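Local atomic coordinates of trypsin-like serine protease (Magnetospirillum magneticum, PDB entry 5HMA), a protein that promotes magnetite formation in magnetosomes, binds transition metal ions through a protease-like domain that is itself inactive, and activates the protease MamE. Residues A[28-39]-A[72-83]; A[142-151]-A[160-168]. All coordinates share one frame; numbering follows the deposited sequence.

Overall arrangement
Contacts 1 and 2 belong to the two beta sheets of this trypsin-like, protease-like domain: 28-39 and 72-83 pair within the six-stranded barrel, while the loop 142-151 packs on strand 160-167 of the second sheet. Their centres are about 17 Å apart, yet they touch at the sheet interface, where Ile-35 CG2 lies 3.6 Å from Ile-162 CG1 and Thr-37 OG1 3.3 Å from Thr-148 CG2. The His-39 ring comes near Thr-148, with His-39 NE2 5.3 Å from Thr-148 OG1. A bound peptide lies against both, packing on His-39 and hydrogen-bonding to the backbone of Thr-167. Nickel, held by His-71 and His-186, lies about 9 Å from the Leu-73 side chain and about 13 Å from that of Ile-164.

Contact 1: A[28-39]-A[72-83]; sequences VGTNGYVITTLH and DLALLKMQTTEK
Lys-77 runs across the face of Tyr-33 on the same side of the strand pair. Its CB approaches the ring rim, 4.1 Å from Tyr-33 CE1, and CD then sits over the face, 3.9 Å from the ring centroid and 13° off the normal, a CH-pi contact. Bends at chi2 (74°) and chi4 (74°) turn the chain past the ring, bringing CE to 3.3 Å from Asn-31 O. At the tip NZ donates to two carbonyls, Asn-31 O at 3.1 Å and Met-78 O at 2.9 Å, so the ammonium ties the turn before strand 33-37 to the end of strand 73-78.

Strands 33-37 and 73-78 run antiparallel, and Val-34 and Leu-76 form a hydrogen-bonded pair, bonded in both directions, with Leu-76 N 2.6 Å from Val-34 O. Beside Tyr-33, Ile-35 CD1 packs on Leu-75 CD1. On the other face, Val-34 CG2 reaches Met-78 CE, and Thr-36 CG2 meets Leu-76 CD1.

At the far end the carboxylate of Asp-72 grips His-39 with both oxygens through syn lone pairs: Asp-72 OD1 accepts from His-39 N at 2.8 Å, and Asp-72 OD2 accepts from His-39 ND1 at 2.6 Å, in the plane of the imidazole. These bonds fix the imidazole's rotation. In fold and sequence this matches the His-Asp pair of the trypsin-like barrel, retained here in an inactive protease domain.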
loop_
_atom_site.group_PDB
_atom_site.type_symbol
_atom_site.label_atom_id
_atom_site.label_comp_id
_atom_site.label_asym_id
_atom_site.label_seq_id
_atom_site.Cartn_x
_atom_site.Cartn_y
_atom_site.Cartn_z
ATOM N N VAL A 28 6.793 2.008 -6.277
ATOM C CA VAL A 28 7.110 0.857 -7.109
ATOM C C VAL A 28 7.888 1.249 -8.364
ATOM O O VAL A 28 8.170 0.407 -9.224
ATOM C CB VAL A 28 5.824 0.083 -7.457
ATOM C CG1 VAL A 28 5.210 -0.494 -6.166
ATOM C CG2 VAL A 28 4.827 1.000 -8.160
ATOM N N GLY A 29 8.278 2.515 -8.458
ATOM C CA GLY A 29 9.069 2.952 -9.602
ATOM C C GLY A 29 9.995 4.100 -9.252
ATOM O O GLY A 29 9.652 4.970 -8.441
ATOM N N THR A 30 11.165 4.112 -9.871
ATOM C CA THR A 30 12.194 5.074 -9.512
ATOM C C THR A 30 11.721 6.519 -9.752
ATOM O O THR A 30 12.073 7.418 -8.988
ATOM C CB THR A 30 13.508 4.783 -10.278
ATOM O OG1 THR A 30 14.458 5.820 -10.021
ATOM C CG2 THR A 30 13.255 4.702 -11.758
ATOM N N ASN A 31 10.890 6.744 -10.771
ATOM C CA ASN A 31 10.433 8.110 -11.049
ATOM C C ASN A 31 9.170 8.493 -10.297
ATOM O O ASN A 31 8.483 9.425 -10.683
ATOM C CB ASN A 31 10.199 8.317 -12.538
ATOM C CG ASN A 31 11.477 8.266 -13.324
ATOM O OD1 ASN A 31 12.307 9.172 -13.236
ATOM N ND2 ASN A 31 11.651 7.202 -14.103
ATOM N N GLY A 32 8.863 7.778 -9.227
ATOM C CA GLY A 32 7.806 8.205 -8.340
ATOM C C GLY A 32 6.448 7.558 -8.523
ATOM O O GLY A 32 5.431 8.161 -8.180
ATOM N N TYR A 33 6.414 6.334 -9.046
ATOM C CA TYR A 33 5.155 5.594 -9.102
ATOM C C TYR A 33 4.822 5.015 -7.734
ATOM O O TYR A 33 5.688 4.460 -7.049
ATOM C CB TYR A 33 5.210 4.498 -10.159
ATOM C CG TYR A 33 5.172 5.076 -11.549
ATOM C CD1 TYR A 33 3.966 5.435 -12.135
ATOM C CD2 TYR A 33 6.347 5.299 -12.261
ATOM C CE1 TYR A 33 3.926 5.990 -13.398
ATOM C CE2 TYR A 33 6.320 5.849 -13.530
ATOM C CZ TYR A 33 5.107 6.197 -14.093
ATOM O OH TYR A 33 5.080 6.746 -15.352
ATOM N N VAL A 34 3.558 5.163 -7.343
ATOM C CA VAL A 34 3.085 4.725 -6.037
ATOM C C VAL A 34 1.816 3.919 -6.223
ATOM O O VAL A 34 0.892 4.362 -6.924
ATOM C CB VAL A 34 2.815 5.925 -5.097
ATOM C CG1 VAL A 34 2.097 5.466 -3.815
ATOM C CG2 VAL A 34 4.104 6.674 -4.782
ATOM N N ILE A 35 1.764 2.746 -5.596
ATOM C CA ILE A 35 0.527 1.975 -5.516
ATOM C C ILE A 35 -0.136 2.234 -4.169
ATOM O O ILE A 35 0.528 2.230 -3.130
ATOM C CB ILE A 35 0.770 0.476 -5.701
ATOM C CG1 ILE A 35 1.217 0.177 -7.131
ATOM C CG2 ILE A 35 -0.509 -0.294 -5.403
ATOM C CD1 ILE A 35 0.085 0.255 -8.124
ATOM N N THR A 36 -1.445 2.460 -4.181
ATOM C CA THR A 36 -2.175 2.645 -2.940
ATOM C C THR A 36 -3.599 2.123 -3.150
ATOM O O THR A 36 -3.916 1.643 -4.241
ATOM C CB THR A 36 -2.160 4.134 -2.495
ATOM O OG1 THR A 36 -2.689 4.242 -1.166
ATOM C CG2 THR A 36 -2.979 5.002 -3.455
ATOM N N THR A 37 -4.440 2.179 -2.115
ATOM C CA THR A 37 -5.825 1.707 -2.220
ATOM C C THR A 37 -6.699 2.768 -2.876
ATOM O O THR A 37 -6.596 3.948 -2.539
ATOM C CB THR A 37 -6.419 1.351 -0.843
ATOM O OG1 THR A 37 -5.803 2.164 0.171
ATOM C CG2 THR A 37 -6.200 -0.133 -0.524
ATOM N N LEU A 38 -7.555 2.351 -3.806
ATOM C CA LEU A 38 -8.374 3.292 -4.572
ATOM C C LEU A 38 -9.354 4.086 -3.688
ATOM O O LEU A 38 -9.436 5.309 -3.801
ATOM C CB LEU A 38 -9.136 2.550 -5.679
ATOM C CG LEU A 38 -10.040 3.409 -6.568
ATOM C CD1 LEU A 38 -9.264 4.572 -7.157
ATOM C CD2 LEU A 38 -10.676 2.583 -7.683
ATOM N N HIS A 39 -10.080 3.407 -2.798
ATOM C CA HIS A 39 -11.053 4.098 -1.939
ATOM C C HIS A 39 -10.397 5.157 -1.044
ATOM O O HIS A 39 -11.068 6.055 -0.553
ATOM C CB HIS A 39 -11.829 3.097 -1.070
ATOM C CG HIS A 39 -11.044 2.547 0.087
ATOM N ND1 HIS A 39 -10.335 1.366 0.018
ATOM C CD2 HIS A 39 -10.874 3.012 1.348
ATOM C CE1 HIS A 39 -9.757 1.132 1.182
ATOM N NE2 HIS A 39 -10.072 2.114 2.009
ATOM N N ASP A 72 -9.568 -2.487 -5.921
ATOM C CA ASP A 72 -9.418 -1.339 -5.031
ATOM C C ASP A 72 -7.983 -0.820 -5.004
ATOM O O ASP A 72 -7.467 -0.442 -3.957
ATOM C CB ASP A 72 -9.882 -1.691 -3.611
ATOM C CG ASP A 72 -9.956 -0.477 -2.701
ATOM O OD1 ASP A 72 -10.168 0.645 -3.220
ATOM O OD2 ASP A 72 -9.788 -0.640 -1.471
ATOM N N LEU A 73 -7.331 -0.794 -6.162
ATOM C CA LEU A 73 -5.999 -0.205 -6.223
ATOM C C LEU A 73 -5.945 1.001 -7.162
ATOM O O LEU A 73 -6.709 1.099 -8.126
ATOM C CB LEU A 73 -4.962 -1.244 -6.651
ATOM C CG LEU A 73 -4.776 -2.450 -5.732
ATOM C CD1 LEU A 73 -3.624 -3.307 -6.219
ATOM C CD2 LEU A 73 -4.546 -1.998 -4.310
ATOM N N ALA A 74 -5.029 1.913 -6.845
ATOM C CA ALA A 74 -4.726 3.074 -7.671
ATOM C C ALA A 74 -3.218 3.177 -7.873
ATOM O O ALA A 74 -2.432 2.957 -6.936
ATOM C CB ALA A 74 -5.261 4.353 -7.030
ATOM N N LEU A 75 -2.826 3.496 -9.102
ATOM C CA LEU A 75 -1.440 3.814 -9.438
ATOM C C LEU A 75 -1.299 5.324 -9.479
ATOM O O LEU A 75 -1.969 5.989 -10.265
ATOM C CB LEU A 75 -1.033 3.216 -10.795
ATOM C CG LEU A 75 0.389 3.577 -11.249
ATOM C CD1 LEU A 75 1.397 2.929 -10.321
ATOM C CD2 LEU A 75 0.651 3.191 -12.719
ATOM N N LEU A 76 -0.435 5.860 -8.628
ATOM C CA LEU A 76 -0.189 7.294 -8.584
ATOM C C LEU A 76 1.173 7.602 -9.188
ATOM O O LEU A 76 2.075 6.758 -9.193
ATOM C CB LEU A 76 -0.235 7.816 -7.138
ATOM C CG LEU A 76 -1.383 7.414 -6.213
ATOM C CD1 LEU A 76 -1.226 8.112 -4.863
ATOM C CD2 LEU A 76 -2.722 7.751 -6.841
ATOM N N LYS A 77 1.328 8.823 -9.675
ATOM C CA LYS A 77 2.633 9.308 -10.091
ATOM C C LYS A 77 2.932 10.611 -9.354
ATOM O O LYS A 77 2.184 11.577 -9.466
ATOM C CB LYS A 77 2.677 9.505 -11.608
ATOM C CG LYS A 77 3.860 10.302 -12.138
ATOM C CD LYS A 77 5.153 9.500 -12.097
ATOM C CE LYS A 77 6.222 10.153 -12.982
ATOM N NZ LYS A 77 6.786 11.382 -12.357
ATOM N N MET A 78 4.008 10.632 -8.579
ATOM C CA MET A 78 4.449 11.867 -7.951
ATOM C C MET A 78 4.984 12.838 -9.008
ATOM O O MET A 78 5.708 12.436 -9.932
ATOM C CB MET A 78 5.507 11.570 -6.891
ATOM C CG MET A 78 4.964 10.777 -5.709
ATOM S SD MET A 78 6.113 10.545 -4.317
ATOM C CE MET A 78 7.065 9.119 -4.878
ATOM N N GLN A 79 4.596 14.105 -8.891
ATOM C CA GLN A 79 5.080 15.147 -9.786
ATOM C C GLN A 79 6.358 15.723 -9.201
ATOM O O GLN A 79 6.307 16.591 -8.332
ATOM C CB GLN A 79 4.042 16.260 -9.964
ATOM C CG GLN A 79 2.641 15.754 -10.217
ATOM C CD GLN A 79 2.524 15.069 -11.554
ATOM O OE1 GLN A 79 2.362 13.848 -11.629
ATOM N NE2 GLN A 79 2.610 15.849 -12.623
ATOM N N THR A 80 7.504 15.239 -9.670
ATOM C CA THR A 80 8.789 15.636 -9.105
ATOM C C THR A 80 9.910 15.310 -10.071
ATOM O O THR A 80 9.778 14.398 -10.876
ATOM C CB THR A 80 9.051 14.909 -7.755
ATOM O OG1 THR A 80 10.350 15.267 -7.266
ATOM C CG2 THR A 80 8.987 13.411 -7.960
ATOM N N THR A 81 11.018 16.040 -9.995
ATOM C CA THR A 81 12.217 15.639 -10.731
ATOM C C THR A 81 13.063 14.629 -9.940
ATOM O O THR A 81 14.095 14.172 -10.415
ATOM C CB THR A 81 13.101 16.840 -11.068
ATOM O OG1 THR A 81 13.242 17.653 -9.899
ATOM C CG2 THR A 81 12.475 17.663 -12.163
ATOM N N GLU A 82 12.638 14.283 -8.731
ATOM C CA GLU A 82 13.480 13.433 -7.897
ATOM C C GLU A 82 13.320 11.928 -8.163
ATOM O O GLU A 82 12.284 11.473 -8.648
ATOM C CB GLU A 82 13.213 13.731 -6.427
ATOM C CG GLU A 82 14.475 14.208 -5.733
ATOM C CD GLU A 82 14.330 15.558 -5.112
ATOM O OE1 GLU A 82 15.338 16.065 -4.593
ATOM O OE2 GLU A 82 13.209 16.107 -5.128
ATOM N N LYS A 83 14.363 11.166 -7.839
ATOM C CA LYS A 83 14.343 9.709 -7.958
ATOM C C LYS A 83 14.097 9.054 -6.590
ATOM O O LYS A 83 14.400 9.645 -5.549
ATOM C CB LYS A 83 15.663 9.213 -8.551
ATOM C CG LYS A 83 15.760 9.215 -10.090
ATOM C CD LYS A 83 15.242 10.483 -10.748
ATOM C CE LYS A 83 15.662 10.530 -12.219
ATOM N NZ LYS A 83 14.688 11.279 -13.054
#

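Contact 2: A[142-151]-A[160-168]; sequences VYSWEQTGGP and VGINIAATG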
loop_
_atom_site.group_PDB
_atom_site.type_symbol
_atom_site.label_atom_id
_atom_site.label_comp_id
_atom_site.label_asym_id
_atom_site.label_seq_id
_atom_site.Cartn_x
_atom_site.Cartn_y
_atom_site.Cartn_z
ATOM N N VAL A 142 -1.910 -7.034 9.509
ATOM C CA VAL A 142 -2.644 -5.781 9.356
ATOM C C VAL A 142 -3.543 -5.562 10.572
ATOM O O VAL A 142 -4.513 -6.293 10.778
ATOM C CB VAL A 142 -3.446 -5.794 8.057
ATOM C CG1 VAL A 142 -4.357 -4.572 7.961
ATOM C CG2 VAL A 142 -2.494 -5.911 6.855
ATOM N N TYR A 143 -3.203 -4.567 11.390
ATOM C CA TYR A 143 -3.918 -4.324 12.644
ATOM C C TYR A 143 -4.544 -2.920 12.706
ATOM O O TYR A 143 -5.372 -2.647 13.575
ATOM C CB TYR A 143 -2.971 -4.526 13.843
ATOM C CG TYR A 143 -1.941 -3.421 13.998
ATOM C CD1 TYR A 143 -0.803 -3.376 13.191
ATOM C CD2 TYR A 143 -2.109 -2.416 14.947
ATOM C CE1 TYR A 143 0.133 -2.351 13.320
ATOM C CE2 TYR A 143 -1.178 -1.393 15.088
ATOM C CZ TYR A 143 -0.061 -1.361 14.274
ATOM O OH TYR A 143 0.857 -0.337 14.420
ATOM N N SER A 144 -4.144 -2.030 11.798
ATOM C CA SER A 144 -4.580 -0.634 11.870
ATOM C C SER A 144 -5.069 -0.095 10.531
ATOM O O SER A 144 -4.500 -0.395 9.491
ATOM C CB SER A 144 -3.444 0.259 12.385
ATOM O OG SER A 144 -3.739 1.645 12.207
ATOM N N TRP A 145 -6.115 0.725 10.576
ATOM C CA TRP A 145 -6.601 1.418 9.395
ATOM C C TRP A 145 -5.483 2.196 8.687
ATOM O O TRP A 145 -5.520 2.375 7.470
ATOM C CB TRP A 145 -7.751 2.361 9.774
ATOM C CG TRP A 145 -7.342 3.497 10.638
ATOM C CD1 TRP A 145 -7.278 3.508 11.998
ATOM C CD2 TRP A 145 -6.949 4.809 10.204
ATOM N NE1 TRP A 145 -6.870 4.743 12.440
ATOM C CE2 TRP A 145 -6.665 5.561 11.361
ATOM C CE3 TRP A 145 -6.815 5.419 8.952
ATOM C CZ2 TRP A 145 -6.248 6.892 11.303
ATOM C CZ3 TRP A 145 -6.401 6.738 8.896
ATOM C CH2 TRP A 145 -6.122 7.460 10.065
ATOM N N GLU A 146 -4.469 2.620 9.432
ATOM C CA GLU A 146 -3.379 3.395 8.843
ATOM C C GLU A 146 -2.478 2.569 7.937
ATOM O O GLU A 146 -1.731 3.123 7.130
ATOM C CB GLU A 146 -2.554 4.050 9.947
ATOM C CG GLU A 146 -3.431 4.831 10.903
ATOM C CD GLU A 146 -2.643 5.746 11.802
ATOM O OE1 GLU A 146 -2.584 6.966 11.501
ATOM O OE2 GLU A 146 -2.092 5.236 12.807
ATOM N N GLN A 147 -2.553 1.248 8.049
ATOM C CA GLN A 147 -1.728 0.367 7.213
ATOM C C GLN A 147 -2.357 0.166 5.848
ATOM O O GLN A 147 -1.737 -0.379 4.933
ATOM C CB GLN A 147 -1.523 -0.992 7.885
ATOM C CG GLN A 147 -0.612 -0.973 9.090
ATOM C CD GLN A 147 -0.672 -2.282 9.847
ATOM O OE1 GLN A 147 -1.740 -2.679 10.316
ATOM N NE2 GLN A 147 0.469 -2.971 9.960
ATOM N N THR A 148 -3.605 0.594 5.715
ATOM C CA THR A 148 -4.327 0.408 4.463
ATOM C C THR A 148 -3.579 1.094 3.330
ATOM O O THR A 148 -3.141 2.233 3.481
ATOM C CB THR A 148 -5.764 0.945 4.586
ATOM O OG1 THR A 148 -6.515 0.061 5.426
ATOM C CG2 THR A 148 -6.427 1.047 3.239
ATOM N N GLY A 149 -3.400 0.386 2.212
ATOM C CA GLY A 149 -2.698 0.948 1.070
ATOM C C GLY A 149 -1.189 0.713 1.105
ATOM O O GLY A 149 -0.506 0.876 0.092
ATOM N N GLY A 150 -0.662 0.332 2.269
ATOM C CA GLY A 150 0.752 0.008 2.392
ATOM C C GLY A 150 1.114 -1.410 1.944
ATOM O O GLY A 150 0.237 -2.248 1.684
ATOM N N PRO A 151 2.418 -1.694 1.847
ATOM C CA PRO A 151 2.858 -2.993 1.332
ATOM C C PRO A 151 2.885 -4.128 2.364
ATOM O O PRO A 151 3.202 -3.909 3.540
ATOM C CB PRO A 151 4.284 -2.696 0.842
ATOM C CG PRO A 151 4.770 -1.660 1.807
ATOM C CD PRO A 151 3.551 -0.763 2.025
ATOM N N VAL A 160 4.801 -8.441 -1.687
ATOM C CA VAL A 160 3.893 -9.551 -1.980
ATOM C C VAL A 160 2.462 -9.058 -2.122
ATOM O O VAL A 160 1.603 -9.772 -2.643
ATOM C CB VAL A 160 3.991 -10.687 -0.930
ATOM C CG1 VAL A 160 5.400 -11.276 -0.936
ATOM C CG2 VAL A 160 3.618 -10.214 0.454
ATOM N N GLY A 161 2.203 -7.827 -1.701
ATOM C CA GLY A 161 0.874 -7.278 -1.889
ATOM C C GLY A 161 0.613 -5.919 -1.275
ATOM O O GLY A 161 1.498 -5.301 -0.693
ATOM N N ILE A 162 -0.625 -5.465 -1.419
ATOM C CA ILE A 162 -1.075 -4.178 -0.910
ATOM C C ILE A 162 -2.208 -4.417 0.087
ATOM O O ILE A 162 -3.189 -5.094 -0.222
ATOM C CB ILE A 162 -1.536 -3.256 -2.054
ATOM C CG1 ILE A 162 -0.379 -2.972 -3.018
ATOM C CG2 ILE A 162 -2.123 -1.979 -1.476
ATOM C CD1 ILE A 162 0.753 -2.161 -2.395
ATOM N N ASN A 163 -2.080 -3.849 1.278
ATOM C CA ASN A 163 -2.973 -4.198 2.366
ATOM C C ASN A 163 -4.249 -3.373 2.414
ATOM O O ASN A 163 -4.284 -2.228 1.961
ATOM C CB ASN A 163 -2.213 -4.081 3.681
ATOM C CG ASN A 163 -1.097 -5.102 3.770
ATOM O OD1 ASN A 163 -1.297 -6.276 3.428
ATOM N ND2 ASN A 163 0.085 -4.667 4.197
ATOM N N ILE A 164 -5.299 -3.997 2.940
ATOM C CA ILE A 164 -6.589 -3.368 3.188
ATOM C C ILE A 164 -7.040 -3.769 4.581
ATOM O O ILE A 164 -7.243 -4.960 4.849
ATOM C CB ILE A 164 -7.647 -3.786 2.163
ATOM C CG1 ILE A 164 -7.188 -3.468 0.731
ATOM C CG2 ILE A 164 -9.002 -3.137 2.504
ATOM C CD1 ILE A 164 -8.193 -3.896 -0.350
ATOM N N ALA A 165 -7.186 -2.792 5.472
ATOM C CA ALA A 165 -7.776 -3.067 6.782
ATOM C C ALA A 165 -9.285 -3.067 6.666
ATOM O O ALA A 165 -9.867 -2.093 6.195
ATOM C CB ALA A 165 -7.327 -2.044 7.807
ATOM N N ALA A 166 -9.927 -4.153 7.080
ATOM C CA ALA A 166 -11.384 -4.190 7.060
ATOM C C ALA A 166 -11.913 -4.384 8.468
ATOM O O ALA A 166 -11.184 -4.814 9.358
ATOM C CB ALA A 166 -11.890 -5.284 6.143
ATOM N N THR A 167 -13.179 -4.042 8.662
ATOM C CA THR A 167 -13.857 -4.192 9.942
ATOM C C THR A 167 -14.683 -5.470 9.941
ATOM O O THR A 167 -15.418 -5.716 8.995
ATOM C CB THR A 167 -14.786 -2.997 10.224
ATOM O OG1 THR A 167 -14.010 -1.801 10.347
ATOM C CG2 THR A 167 -15.547 -3.205 11.502
ATOM N N GLY A 168 -14.557 -6.282 10.990
ATOM C CA GLY A 168 -15.403 -7.452 11.151
ATOM C C GLY A 168 -16.799 -7.055 11.597
ATOM O O GLY A 168 -17.084 -5.874 11.763
HETATM O O HOH W 1 0.338 -2.082 5.182
#
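Thr-148 has chi1 at -72°, which sets OG1 beside its own backbone N and turns it to strand 160-167, where it accepts from Ala-165 N at 2.9 Å. Asn-163, with chi1 at -65°, carries its amide back alongside Val-142, whose CG2 touches Asn-163 CG at 3.5 Å as the two side chains slide past in opposite directions.

The backbone adds two bonds around a type II turn from Gln-147 to Gly-150: Gly-149 N donates to Asn-163 O at 2.8 Å, and Asn-163 N donates to Gly-150 O at 2.8 Å. A water spans from Asn-163 ND2 (2.8 Å) to Gln-147 O (2.7 Å), while Asn-163 OD1 is held by Thr-177, so the buried amide is engaged at both ends.

Thr-148 lies where the trypsin-like sequence pattern, here Gln-Thr-Gly-Gly-Pro, normally places the nucleophilic serine. Its OG1 donates weakly to Trp-145 O while accepting from the strand, and Thr-148 N is also bonded to Trp-145 O, at 3.1 Å. In active relatives that N-H helps line the oxyanion hole; its internal partner here is consistent with a site not set up for peptide hydrolysis.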